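Local coordinates for protein PfkB family carbohydrate kinase (Listeria grayi DSM 20601, PDB 4GM6) that probably phosphorylates a sugar or related carbohydrate, as a kinase of the PfkB family, at residues C[158-163]-C[169-174]. Sequence-based numbering, arbitrary orientation.
Sequences GITIAL and EMVVKI
The CB of Val171 is directed toward the short helix 158-163, and its side chain meets Thr160 and Ile161 there, in the Rossmann-like alpha/beta domain of a PfkB (ribokinase-like) kinase. The setting is a beta-alpha-beta crossover: the chain leaves strand 153-157, makes the short helix, turns into helix 165-180 and runs on to the neighbouring parallel strand 184-188.

Outward from its CA, the valine touches at once: CB lies 3.8 Å from Ile161 CG2. CG1, set anti to the backbone N (chi1 178°), comes within 4.0 Å of that same methyl. CG2 goes further across: it is 3.8 Å from Ile161 CG2 and 3.9 Å from Thr160 CG2, so it bridges two consecutive residues of the short helix. The two side chains of Ile161 and Val171 cross at roughly a right angle.

Thr160 divides its labour. With chi1 at -66° its methyl is anti to the backbone N and joins the apolar contact, while OG1 takes the other branch and hydrogen-bonds Glu59 OE2. The hydroxyl, though buried, is therefore satisfied, and the threonine ties this helix to the start of helix 58-68.

The patch is small, about 105 Å² counting both sides, yet all three touching residues are buried. Val171 also packs on Val156 of the preceding strand, and Ile161 on Leu208 of helix 198-208. Between segments 158-163 and 169-174 the nearest CA atoms are those of Ile161 and Val171, 6.9 Å apart, and the CG2 methyl of Ile161 sits against CB and both branches of the valine, as close to CB as to CG2.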
# COMPACT_ATOMS: atom_id res chain seq x y z
N GLY C 158 28.53 -21.18 11.16
CA GLY C 158 29.47 -20.33 11.88
C GLY C 158 28.83 -19.12 12.55
O GLY C 158 29.47 -18.45 13.36
N ILE C 159 27.57 -18.84 12.22
CA ILE C 159 26.87 -17.71 12.82
C ILE C 159 26.60 -18.00 14.28
O ILE C 159 26.88 -17.19 15.17
CB ILE C 159 25.55 -17.41 12.08
CG1 ILE C 159 25.85 -16.76 10.73
CG2 ILE C 159 24.66 -16.50 12.91
CD1 ILE C 159 24.68 -16.74 9.78
N THR C 160 26.09 -19.20 14.54
CA THR C 160 25.75 -19.61 15.89
C THR C 160 26.97 -19.69 16.81
O THR C 160 26.97 -19.17 17.92
CB THR C 160 25.02 -20.95 15.86
OG1 THR C 160 23.76 -20.74 15.20
CG2 THR C 160 24.79 -21.47 17.26
N ILE C 161 28.04 -20.34 16.34
CA ILE C 161 29.20 -20.53 17.21
C ILE C 161 29.93 -19.22 17.50
O ILE C 161 30.71 -19.14 18.44
CB ILE C 161 30.18 -21.56 16.61
CG1 ILE C 161 30.61 -21.12 15.21
CG2 ILE C 161 29.54 -22.93 16.59
CD1 ILE C 161 31.77 -21.90 14.64
N ALA C 162 29.65 -18.19 16.71
CA ALA C 162 30.26 -16.87 16.90
C ALA C 162 29.54 -16.05 17.97
O ALA C 162 30.07 -15.05 18.47
CB ALA C 162 30.28 -16.10 15.58
N LEU C 163 28.33 -16.46 18.34
CA LEU C 163 27.50 -15.61 19.18
C LEU C 163 28.00 -15.55 20.62
O LEU C 163 27.91 -14.51 21.28
CB LEU C 163 26.03 -16.04 19.11
CG LEU C 163 25.34 -15.79 17.75
CD1 LEU C 163 23.88 -16.22 17.77
CD2 LEU C 163 25.45 -14.33 17.33
N GLU C 169 30.76 -23.83 22.57
CA GLU C 169 30.99 -25.09 23.31
C GLU C 169 29.74 -25.96 23.36
O GLU C 169 29.84 -27.17 23.52
CB GLU C 169 31.48 -24.82 24.73
CG GLU C 169 32.63 -23.85 24.86
CD GLU C 169 33.15 -23.78 26.28
OE1 GLU C 169 32.32 -23.78 27.23
OE2 GLU C 169 34.38 -23.74 26.46
N MET C 170 28.58 -25.33 23.24
CA MET C 170 27.34 -26.09 23.17
C MET C 170 27.23 -26.85 21.84
O MET C 170 26.87 -28.04 21.82
CB MET C 170 26.14 -25.16 23.36
CG MET C 170 24.80 -25.87 23.39
SD MET C 170 24.70 -27.01 24.78
CE MET C 170 22.97 -27.48 24.70
N VAL C 171 27.52 -26.17 20.74
CA VAL C 171 27.53 -26.81 19.43
C VAL C 171 28.56 -27.95 19.40
O VAL C 171 28.29 -29.04 18.89
CB VAL C 171 27.78 -25.80 18.28
CG1 VAL C 171 27.83 -26.50 16.93
CG2 VAL C 171 26.69 -24.73 18.27
N VAL C 172 29.73 -27.72 19.98
CA VAL C 172 30.74 -28.78 20.04
C VAL C 172 30.23 -29.99 20.82
O VAL C 172 30.45 -31.15 20.39
CB VAL C 172 32.09 -28.26 20.59
CG1 VAL C 172 33.06 -29.41 20.88
CG2 VAL C 172 32.68 -27.26 19.61
N LYS C 173 29.54 -29.75 21.95
CA LYS C 173 29.06 -30.87 22.78
C LYS C 173 28.00 -31.68 22.04
O LYS C 173 27.90 -32.89 22.20
CB LYS C 173 28.50 -30.39 24.12
CG LYS C 173 29.52 -29.89 25.12
CD LYS C 173 28.83 -29.37 26.37
CE LYS C 173 29.76 -28.51 27.23
NZ LYS C 173 30.82 -29.32 27.90
N ILE C 174 27.19 -31.01 21.24
CA ILE C 174 26.08 -31.67 20.52
C ILE C 174 26.59 -32.51 19.36
O ILE C 174 26.28 -33.75 19.29
CB ILE C 174 25.04 -30.68 19.99
CG1 ILE C 174 24.55 -29.80 21.14
CG2 ILE C 174 23.88 -31.41 19.31
CD1 ILE C 174 24.07 -30.60 22.36